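Local coordinates for protein cellulosomal scaffoldin (Bacteroides cellulosolvens, PDB 1TYJ) that probably binds a type-II dockerin module, so contributing to assembly of the cellulosome, the multi-enzyme complex with which this bacterium degrades cellulose, at residues Asn36-Thr41 and Leu128-Asn133; Thr42-Trp47 and Phe115-Glu120; Glu124-Ala129 and Gly165-Lys170. All coordinates share one frame; numbering follows the deposited sequence.

Overall arrangement
The three contacts show a cohesin beta-sandwich built from strand pairs far apart in sequence. Contacts 1 and 3 belong to one sheet and share Leu128 and Ala129: strand 126-131 pairs first with the C-terminal strand and then with strand 30-38, with contact centres about 13 Å apart. Contact 2 joins strands 44-48 and 108-117 of the other sheet, nested within the chain loop that contact 1 closes. Its centre is about 11 Å from contact 3's and about 13 Å from contact 1's. The sheets meet, among other places, where Leu44 and Phe115 approach Leu128, and Leu44 also reaches Ile167. A 1,2-ethanediol, probably from the crystallisation liquor, lies about 4 Å from the Ile118 side chain.

Contact 1: residues Asn36-Thr41 and Leu128-Asn133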
loop_
_atom_site.group_PDB
_atom_site.type_symbol
_atom_site.label_atom_id
_atom_site.label_comp_id
_atom_site.label_asym_id
_atom_site.label_seq_id
_atom_site.Cartn_x
_atom_site.Cartn_y
_atom_site.Cartn_z
ATOM N N ASN A 36 -1.441 4.724 5.248
ATOM C CA ASN A 36 -2.203 4.241 6.388
ATOM C C ASN A 36 -3.458 3.601 5.791
ATOM O O ASN A 36 -4.243 4.282 5.106
ATOM C CB ASN A 36 -2.590 5.406 7.306
ATOM C CG ASN A 36 -3.111 4.911 8.637
ATOM O OD1 ASN A 36 -4.336 4.906 8.897
ATOM N ND2 ASN A 36 -2.204 4.409 9.454
ATOM N N ILE A 37 -3.626 2.295 6.019
ATOM C CA ILE A 37 -4.701 1.491 5.375
ATOM C C ILE A 37 -5.531 0.771 6.410
ATOM O O ILE A 37 -5.000 0.152 7.334
ATOM C CB ILE A 37 -4.102 0.472 4.369
ATOM C CG1 ILE A 37 -3.351 1.212 3.265
ATOM C CG2 ILE A 37 -5.187 -0.502 3.836
ATOM C CD1 ILE A 37 -2.622 0.275 2.253
ATOM N N LYS A 38 -6.851 0.869 6.282
ATOM C CA LYS A 38 -7.732 0.218 7.253
ATOM C C LYS A 38 -8.371 -0.986 6.583
ATOM O O LYS A 38 -8.684 -0.956 5.394
ATOM C CB LYS A 38 -8.780 1.244 7.724
ATOM C CG LYS A 38 -9.864 0.718 8.615
ATOM C CD LYS A 38 -9.562 1.075 10.046
ATOM C CE LYS A 38 -10.347 0.215 11.007
ATOM N NZ LYS A 38 -10.155 -1.244 10.806
ATOM N N TYR A 39 -8.536 -2.070 7.327
ATOM C CA TYR A 39 -9.250 -3.224 6.808
ATOM C C TYR A 39 -10.138 -3.764 7.913
ATOM O O TYR A 39 -10.003 -3.378 9.085
ATOM C CB TYR A 39 -8.256 -4.310 6.292
ATOM C CG TYR A 39 -7.394 -4.892 7.420
ATOM C CD1 TYR A 39 -7.770 -6.081 8.047
ATOM C CD2 TYR A 39 -6.205 -4.238 7.857
ATOM C CE1 TYR A 39 -7.034 -6.613 9.113
ATOM C CE2 TYR A 39 -5.492 -4.724 8.913
ATOM C CZ TYR A 39 -5.887 -5.930 9.523
ATOM O OH TYR A 39 -5.165 -6.434 10.564
ATOM N N ASN A 40 -11.061 -4.640 7.534
ATOM C CA ASN A 40 -12.018 -5.185 8.489
ATOM C C ASN A 40 -11.499 -6.472 9.126
ATOM O O ASN A 40 -11.451 -7.503 8.470
ATOM C CB ASN A 40 -13.369 -5.429 7.810
ATOM C CG ASN A 40 -14.451 -5.794 8.801
ATOM O OD1 ASN A 40 -14.169 -6.327 9.886
ATOM N ND2 ASN A 40 -15.722 -5.454 8.462
ATOM N N THR A 41 -11.126 -6.400 10.414
ATOM C CA THR A 41 -10.544 -7.557 11.115
ATOM C C THR A 41 -11.511 -8.734 11.324
ATOM O O THR A 41 -11.085 -9.834 11.673
ATOM C CB THR A 41 -9.979 -7.165 12.511
ATOM O OG1 THR A 41 -11.049 -6.726 13.356
ATOM C CG2 THR A 41 -8.923 -6.074 12.404
ATOM N N LEU A 128 -12.245 -4.120 0.155
ATOM C CA LEU A 128 -11.077 -4.904 0.609
ATOM C C LEU A 128 -10.260 -4.127 1.661
ATOM O O LEU A 128 -9.770 -4.701 2.666
ATOM C CB LEU A 128 -10.197 -5.275 -0.577
ATOM C CG LEU A 128 -8.956 -6.118 -0.225
ATOM C CD1 LEU A 128 -9.359 -7.388 0.557
ATOM C CD2 LEU A 128 -8.190 -6.501 -1.504
ATOM N N ALA A 129 -10.100 -2.835 1.421
ATOM C CA ALA A 129 -9.409 -1.950 2.359
ATOM C C ALA A 129 -9.743 -0.523 1.991
ATOM O O ALA A 129 -10.290 -0.275 0.911
ATOM C CB ALA A 129 -7.886 -2.184 2.287
ATOM N N THR A 130 -9.391 0.399 2.880
ATOM C CA THR A 130 -9.511 1.819 2.609
ATOM C C THR A 130 -8.209 2.560 2.968
ATOM O O THR A 130 -7.568 2.230 3.965
ATOM C CB THR A 130 -10.701 2.420 3.434
ATOM O OG1 THR A 130 -10.447 2.293 4.827
ATOM C CG2 THR A 130 -12.026 1.723 3.089
ATOM N N PHE A 131 -7.821 3.553 2.165
ATOM C CA PHE A 131 -6.750 4.437 2.583
ATOM C C PHE A 131 -7.395 5.540 3.445
ATOM O O PHE A 131 -8.309 6.240 2.976
ATOM C CB PHE A 131 -6.114 5.086 1.354
ATOM C CG PHE A 131 -5.357 4.124 0.470
ATOM C CD1 PHE A 131 -5.990 3.509 -0.606
ATOM C CD2 PHE A 131 -3.992 3.907 0.663
ATOM C CE1 PHE A 131 -5.276 2.626 -1.478
ATOM C CE2 PHE A 131 -3.250 3.040 -0.192
ATOM C CZ PHE A 131 -3.897 2.393 -1.263
ATOM N N GLU A 132 -6.940 5.721 4.680
ATOM C CA GLU A 132 -7.565 6.731 5.550
ATOM C C GLU A 132 -6.533 7.322 6.479
ATOM O O GLU A 132 -5.689 6.595 6.988
ATOM C CB GLU A 132 -8.624 6.076 6.429
ATOM C CG GLU A 132 -9.905 5.659 5.770
ATOM C CD GLU A 132 -10.903 5.113 6.797
ATOM O OE1 GLU A 132 -11.037 5.741 7.889
ATOM O OE2 GLU A 132 -11.534 4.060 6.514
ATOM N N ASN A 133 -6.634 8.632 6.727
ATOM C CA ASN A 133 -5.711 9.325 7.611
ATOM C C ASN A 133 -5.724 8.627 8.953
ATOM O O ASN A 133 -6.765 8.102 9.394
ATOM C CB ASN A 133 -6.151 10.786 7.776
ATOM C CG ASN A 133 -6.035 11.614 6.464
ATOM O OD1 ASN A 133 -6.774 12.583 6.255
ATOM N ND2 ASN A 133 -5.107 11.248 5.607
HETATM O O HOH W 1 -11.491 -4.722 4.825
#
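Lys38 and Thr130 form a hydrogen-bonded pair between antiparallel strands, and their main chains exchange two bonds: Lys38 N to Thr130 O at 2.8 Å and Thr130 N to Lys38 O at 2.9 Å. Toward the start of segment 36-41 the pairing goes on, with Glu132 N donating to Asn36 O at 3.1 Å. At the opposite end direct pairing gives way to a water, which accepts from Asn40 N and donates to Leu128 O.

The apolar contacts lie on the face that carries Ile37 and Phe131, whose side chains run alongside each other. Ile37 splits its two branches between two partners: CD1 rests 3.7 Å from Phe131 CE2, while CG2, on the far side of CB from the backbone N, meets Ala129 CB at 3.5 Å. This face looks into the interior of the beta-sandwich characteristic of cohesins, where Ile22 of the facing sheet touches both Ile37 and Phe131. Phe35 meets the Phe131 ring edge-to-face.

Lys38 and Thr130 share the other face, and each is modelled in two conformers. In one of these, Thr130 OG1 donates at 2.7 Å to OE2 of the loop residue Glu132, meeting the anti side of the carboxylate 24° out of its plane. Lys38, likewise in one conformer, lies beside Thr130 at its root, then bends at chi2 (101°) and again at chi4, which swings NZ back to Tyr39 O at 2.7 Å. Gln83 O and Gly84 O also accept from this ammonium group, whereas Glu132 OE2 remains 7.0 Å from Lys38 NZ, too far for a salt bridge.

Contact 2: residues Thr42-Trp47 and Phe115-Glu120; sequences TYLQPW and FKVIKE
Gln45 and Lys116 satisfy each other's main chains as a hydrogen-bonded antiparallel pair: Gln45 N donates to Lys116 O at 2.9 Å, and Lys116 N to Gln45 O at 2.8 Å. A third bond, Ile118 N to Tyr43 O at 2.8 Å, is nearly straight at its hydrogen, yet the donor stands 41° above the carbonyl plane and so is not on a lone pair. Just beyond, where strand geometry has ended, Lys119 N is buried by the contact with no partner in the model.

The Lys116 ammonium group is served in two ways. The chain leaves its root extended and kinks at chi3 (-74°), which lays it over one face of the Trp47 indole. CE sits 3.6 Å from the centroid of the six-membered ring in a CH-pi contact, and NZ makes a cation-pi interaction at 3.8 Å from the same centroid. NZ also donates to a water at 2.7 Å, to which Gln45 NE2 adds a weak, long bond. The indole's own donor, NE1, is bonded to Asp52.

Near Lys119 the Tyr43 ring presents its edge to two carbonyls: Lys119 O lies in the ring plane, and Glu120 O approaches CE2 to 3.3 Å. On the face bearing Leu44, Pro46 and Phe115 the contacts are apolar, with Leu44 CD2 3.8 Å from Phe115 CB and Pro46 CG crossing at an angle to reach Phe115 CE2.

Strand 108-117 thus has strand 44-48 along one edge, while Phe115 also bonds to Val18 of strand 17-25 through the backbone. Across the sandwich, Leu44 and Phe115 pack on Leu128 of strand 126-131.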
loop_
_atom_site.group_PDB
_atom_site.type_symbol
_atom_site.label_atom_id
_atom_site.label_comp_id
_atom_site.label_asym_id
_atom_site.label_seq_id
_atom_site.Cartn_x
_atom_site.Cartn_y
_atom_site.Cartn_z
ATOM N N THR A 42 -12.806 -8.514 11.117
ATOM C CA THR A 42 -13.785 -9.603 11.191
ATOM C C THR A 42 -13.588 -10.588 10.036
ATOM O O THR A 42 -13.781 -11.792 10.211
ATOM C CB THR A 42 -15.202 -9.020 11.163
ATOM O OG1 THR A 42 -15.361 -8.177 12.308
ATOM C CG2 THR A 42 -16.299 -10.112 11.167
ATOM N N TYR A 43 -13.187 -10.090 8.861
ATOM C CA TYR A 43 -13.168 -10.923 7.659
ATOM C C TYR A 43 -11.797 -11.241 7.127
ATOM O O TYR A 43 -11.648 -12.213 6.394
ATOM C CB TYR A 43 -13.982 -10.270 6.531
ATOM C CG TYR A 43 -15.430 -10.078 6.939
ATOM C CD1 TYR A 43 -15.901 -8.829 7.363
ATOM C CD2 TYR A 43 -16.312 -11.171 6.936
ATOM C CE1 TYR A 43 -17.251 -8.666 7.761
ATOM C CE2 TYR A 43 -17.630 -11.016 7.334
ATOM C CZ TYR A 43 -18.086 -9.770 7.744
ATOM O OH TYR A 43 -19.401 -9.632 8.128
ATOM N N LEU A 44 -10.817 -10.392 7.450
ATOM C CA LEU A 44 -9.503 -10.435 6.776
ATOM C C LEU A 44 -8.348 -10.427 7.768
ATOM O O LEU A 44 -8.379 -9.721 8.783
ATOM C CB LEU A 44 -9.350 -9.207 5.845
ATOM C CG LEU A 44 -10.359 -9.185 4.690
ATOM C CD1 LEU A 44 -10.306 -7.825 4.065
ATOM C CD2 LEU A 44 -10.012 -10.266 3.615
ATOM N N GLN A 45 -7.310 -11.171 7.410
ATOM C CA GLN A 45 -6.071 -11.243 8.179
ATOM C C GLN A 45 -4.869 -11.034 7.254
ATOM O O GLN A 45 -4.579 -11.882 6.386
ATOM C CB GLN A 45 -5.995 -12.602 8.874
ATOM C CG GLN A 45 -4.735 -12.779 9.717
ATOM C CD GLN A 45 -4.701 -14.108 10.432
ATOM O OE1 GLN A 45 -4.535 -14.147 11.644
ATOM N NE2 GLN A 45 -4.824 -15.193 9.688
ATOM N N PRO A 46 -4.142 -9.901 7.420
ATOM C CA PRO A 46 -2.979 -9.689 6.551
ATOM C C PRO A 46 -2.002 -10.868 6.652
ATOM O O PRO A 46 -1.722 -11.340 7.756
ATOM C CB PRO A 46 -2.345 -8.397 7.104
ATOM C CG PRO A 46 -3.535 -7.661 7.784
ATOM C CD PRO A 46 -4.343 -8.797 8.384
ATOM N N TRP A 47 -1.462 -11.290 5.507
ATOM C CA TRP A 47 -0.746 -12.562 5.399
ATOM C C TRP A 47 0.560 -12.379 4.690
ATOM O O TRP A 47 0.604 -11.861 3.579
ATOM C CB TRP A 47 -1.614 -13.576 4.636
ATOM C CG TRP A 47 -1.120 -14.978 4.888
ATOM C CD1 TRP A 47 -0.310 -15.715 4.088
ATOM C CD2 TRP A 47 -1.400 -15.752 6.036
ATOM N NE1 TRP A 47 -0.078 -16.935 4.676
ATOM C CE2 TRP A 47 -0.738 -16.988 5.876
ATOM C CE3 TRP A 47 -2.173 -15.534 7.181
ATOM C CZ2 TRP A 47 -0.801 -18.006 6.840
ATOM C CZ3 TRP A 47 -2.232 -16.543 8.159
ATOM C CH2 TRP A 47 -1.550 -17.771 7.968
ATOM N N PHE A 115 -4.212 -10.692 1.999
ATOM C CA PHE A 115 -5.050 -11.000 3.147
ATOM C C PHE A 115 -5.572 -12.429 3.026
ATOM O O PHE A 115 -5.893 -12.877 1.913
ATOM C CB PHE A 115 -6.277 -10.088 3.163
ATOM C CG PHE A 115 -5.969 -8.624 3.254
ATOM C CD1 PHE A 115 -5.781 -7.852 2.106
ATOM C CD2 PHE A 115 -5.941 -7.985 4.499
ATOM C CE1 PHE A 115 -5.528 -6.456 2.205
ATOM C CE2 PHE A 115 -5.683 -6.622 4.593
ATOM C CZ PHE A 115 -5.494 -5.861 3.449
ATOM N N LYS A 116 -5.619 -13.151 4.144
ATOM C CA LYS A 116 -6.325 -14.425 4.193
ATOM C C LYS A 116 -7.747 -14.121 4.633
ATOM O O LYS A 116 -7.978 -13.342 5.565
ATOM C CB LYS A 116 -5.631 -15.441 5.130
ATOM C CG LYS A 116 -6.426 -16.744 5.334
ATOM C CD LYS A 116 -5.836 -17.644 6.422
ATOM C CE LYS A 116 -4.573 -18.334 5.952
ATOM N NZ LYS A 116 -4.145 -19.402 6.941
ATOM N N VAL A 117 -8.701 -14.735 3.950
ATOM C CA VAL A 117 -10.112 -14.582 4.323
ATOM C C VAL A 117 -10.417 -15.517 5.485
ATOM O O VAL A 117 -10.235 -16.735 5.363
ATOM C CB VAL A 117 -11.019 -14.901 3.122
ATOM C CG1 VAL A 117 -12.478 -14.797 3.544
ATOM C CG2 VAL A 117 -10.653 -13.975 1.935
ATOM N N ILE A 118 -10.857 -14.927 6.593
ATOM C CA ILE A 118 -11.091 -15.680 7.853
ATOM C C ILE A 118 -12.552 -15.853 8.273
ATOM O O ILE A 118 -12.825 -16.551 9.246
ATOM C CB ILE A 118 -10.261 -15.124 9.035
ATOM C CG1 ILE A 118 -10.642 -13.666 9.323
ATOM C CG2 ILE A 118 -8.776 -15.275 8.704
ATOM C CD1 ILE A 118 -10.318 -13.188 10.735
ATOM N N LYS A 119 -13.472 -15.228 7.531
ATOM C CA LYS A 119 -14.894 -15.430 7.759
ATOM C C LYS A 119 -15.592 -15.217 6.440
ATOM O O LYS A 119 -15.147 -14.380 5.655
ATOM C CB LYS A 119 -15.426 -14.434 8.783
ATOM C CG LYS A 119 -16.880 -14.644 9.206
ATOM C CD LYS A 119 -17.194 -13.666 10.303
ATOM C CE LYS A 119 -18.669 -13.602 10.622
ATOM N NZ LYS A 119 -18.999 -14.756 11.412
ATOM N N GLU A 120 -16.680 -15.958 6.193
ATOM C CA GLU A 120 -17.445 -15.807 4.960
ATOM C C GLU A 120 -17.829 -14.346 4.673
ATOM O O GLU A 120 -18.388 -13.651 5.525
ATOM C CB GLU A 120 -18.686 -16.698 5.010
ATOM C CG GLU A 120 -19.518 -16.672 3.715
ATOM C CD GLU A 120 -20.785 -17.508 3.805
ATOM O OE1 GLU A 120 -20.821 -18.503 4.572
ATOM O OE2 GLU A 120 -21.755 -17.181 3.085
HETATM O O HOH W 2 -4.718 -18.650 9.516
#

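Contact 3: residues Glu124-Ala129 and Gly165-Lys170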
loop_
_atom_site.group_PDB
_atom_site.type_symbol
_atom_site.label_atom_id
_atom_site.label_comp_id
_atom_site.label_asym_id
_atom_site.label_seq_id
_atom_site.Cartn_x
_atom_site.Cartn_y
_atom_site.Cartn_z
ATOM N N GLU A 124 -23.332 -8.913 -0.117
ATOM C CA GLU A 124 -23.190 -7.563 -0.704
ATOM C C GLU A 124 -21.712 -7.149 -0.908
ATOM O O GLU A 124 -21.436 -6.069 -1.487
ATOM C CB GLU A 124 -23.885 -6.503 0.156
ATOM C CG GLU A 124 -23.246 -6.271 1.549
ATOM C CD GLU A 124 -23.796 -7.198 2.633
ATOM O OE1 GLU A 124 -23.553 -6.866 3.803
ATOM O OE2 GLU A 124 -24.447 -8.240 2.333
ATOM N N GLY A 125 -20.786 -8.014 -0.452
ATOM C CA GLY A 125 -19.344 -7.721 -0.494
ATOM C C GLY A 125 -18.880 -6.806 0.635
ATOM O O GLY A 125 -19.686 -6.241 1.398
ATOM N N ILE A 126 -17.560 -6.689 0.768
ATOM C CA ILE A 126 -16.954 -5.681 1.608
ATOM C C ILE A 126 -15.832 -5.010 0.826
ATOM O O ILE A 126 -15.246 -5.606 -0.078
ATOM C CB ILE A 126 -16.356 -6.280 2.916
ATOM C CG1 ILE A 126 -15.194 -7.240 2.617
ATOM C CG2 ILE A 126 -17.427 -7.026 3.728
ATOM C CD1 ILE A 126 -14.389 -7.665 3.890
ATOM N N LYS A 127 -15.571 -3.750 1.148
ATOM C CA LYS A 127 -14.395 -3.046 0.629
ATOM C C LYS A 127 -13.168 -3.855 1.066
ATOM O O LYS A 127 -13.047 -4.230 2.233
ATOM C CB LYS A 127 -14.348 -1.629 1.203
ATOM C CG LYS A 127 -15.414 -0.698 0.626
ATOM C CD LYS A 127 -15.433 0.576 1.496
ATOM C CE LYS A 127 -16.400 1.632 0.963
ATOM N NZ LYS A 127 -16.287 2.882 1.798
ATOM N N LEU A 128 -12.245 -4.120 0.155
ATOM C CA LEU A 128 -11.077 -4.904 0.609
ATOM C C LEU A 128 -10.260 -4.127 1.661
ATOM O O LEU A 128 -9.770 -4.701 2.666
ATOM C CB LEU A 128 -10.197 -5.275 -0.577
ATOM C CG LEU A 128 -8.956 -6.118 -0.225
ATOM C CD1 LEU A 128 -9.359 -7.388 0.557
ATOM C CD2 LEU A 128 -8.190 -6.501 -1.504
ATOM N N ALA A 129 -10.100 -2.835 1.421
ATOM C CA ALA A 129 -9.409 -1.950 2.359
ATOM C C ALA A 129 -9.743 -0.523 1.991
ATOM O O ALA A 129 -10.290 -0.275 0.911
ATOM C CB ALA A 129 -7.886 -2.184 2.287
ATOM N N GLY A 165 -11.607 -1.508 -4.468
ATOM C CA GLY A 165 -12.935 -2.090 -4.686
ATOM C C GLY A 165 -13.303 -3.210 -3.728
ATOM O O GLY A 165 -12.644 -3.432 -2.685
ATOM N N LEU A 166 -14.405 -3.883 -4.071
ATOM C CA LEU A 166 -14.981 -4.878 -3.183
ATOM C C LEU A 166 -14.511 -6.304 -3.458
ATOM O O LEU A 166 -14.061 -6.641 -4.562
ATOM C CB LEU A 166 -16.512 -4.857 -3.326
ATOM C CG LEU A 166 -17.240 -3.522 -3.215
ATOM C CD1 LEU A 166 -18.755 -3.795 -3.006
ATOM C CD2 LEU A 166 -16.749 -2.584 -2.204
ATOM N N ILE A 167 -14.660 -7.142 -2.440
ATOM C CA ILE A 167 -14.537 -8.575 -2.599
ATOM C C ILE A 167 -15.882 -9.203 -2.190
ATOM O O ILE A 167 -16.675 -8.608 -1.432
ATOM C CB ILE A 167 -13.362 -9.162 -1.745
ATOM C CG1 ILE A 167 -13.524 -8.805 -0.260
ATOM C CG2 ILE A 167 -12.020 -8.671 -2.337
ATOM C CD1 ILE A 167 -12.598 -9.619 0.710
ATOM N N TYR A 168 -16.122 -10.377 -2.735
ATOM C CA TYR A 168 -17.400 -11.071 -2.624
ATOM C C TYR A 168 -17.181 -12.538 -2.286
ATOM O O TYR A 168 -16.111 -13.085 -2.581
ATOM C CB TYR A 168 -18.079 -11.017 -3.978
ATOM C CG TYR A 168 -18.347 -9.616 -4.483
ATOM C CD1 TYR A 168 -17.489 -9.010 -5.407
ATOM C CD2 TYR A 168 -19.473 -8.902 -4.039
ATOM C CE1 TYR A 168 -17.749 -7.709 -5.858
ATOM C CE2 TYR A 168 -19.723 -7.626 -4.487
ATOM C CZ TYR A 168 -18.879 -7.040 -5.409
ATOM O OH TYR A 168 -19.162 -5.750 -5.857
ATOM N N PRO A 169 -18.194 -13.191 -1.698
ATOM C CA PRO A 169 -18.052 -14.619 -1.426
ATOM C C PRO A 169 -18.147 -15.473 -2.681
ATOM O O PRO A 169 -18.901 -15.131 -3.606
ATOM C CB PRO A 169 -19.252 -14.921 -0.511
ATOM C CG PRO A 169 -20.317 -13.894 -0.952
ATOM C CD PRO A 169 -19.490 -12.647 -1.233
ATOM N N LYS A 170 -17.422 -16.589 -2.712
ATOM C CA LYS A 170 -17.630 -17.598 -3.742
ATOM C C LYS A 170 -18.999 -18.236 -3.548
ATOM O O LYS A 170 -19.670 -18.624 -4.508
ATOM C CB LYS A 170 -16.553 -18.670 -3.637
ATOM C CG LYS A 170 -15.427 -18.479 -4.614
ATOM C CD LYS A 170 -14.194 -19.214 -4.138
ATOM C CE LYS A 170 -13.099 -19.292 -5.197
ATOM N NZ LYS A 170 -11.863 -19.982 -4.663
ATOM O OXT LYS A 170 -19.463 -18.341 -2.407
#
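Leu128 N donates to Gly165 O at 2.9 Å in an almost straight bond, 172° at the hydrogen. Ile126 and Ile167 then pair antiparallel and exchange two more: Ile167 N reaches Ile126 O at 2.9 Å, and Ile126 N gives a longer bond of 3.1 Å to Ile167 O. Past this pair Gly125 CA lies 3.0 Å from Ile167 O and against Tyr168 CD2; its positive phi (80°) suits glycine, and the side that a CB would occupy is already filled by that carbonyl and the tyrosine ring.

In the fold these bonds attach the C-terminal strand to its sheet. Strand 166-169 runs antiparallel to strand 126-131 and parallel to the short strand 11-12, so it sits between a late and an early piece of the cohesin beta-sandwich; Tyr168 bonds through its backbone to Val12.

On the face of Ile126 and Ile167 the two side chains point the same way, side by side, and each sets CG1 between its backbone N and carbonyl carbon, bringing the two CG1 atoms to 3.7 Å. Leu128 CD1 approaches Ile167 CD1 to 3.9 Å. Toward the interior, Leu44 and Val18 of the facing sheet close over Ile167. The side chains of the non-hydrogen-bonded pair Lys127 and Leu166 set off in different directions and pass at an angle, with Leu166 CD2 3.7 Å from Lys127 CG.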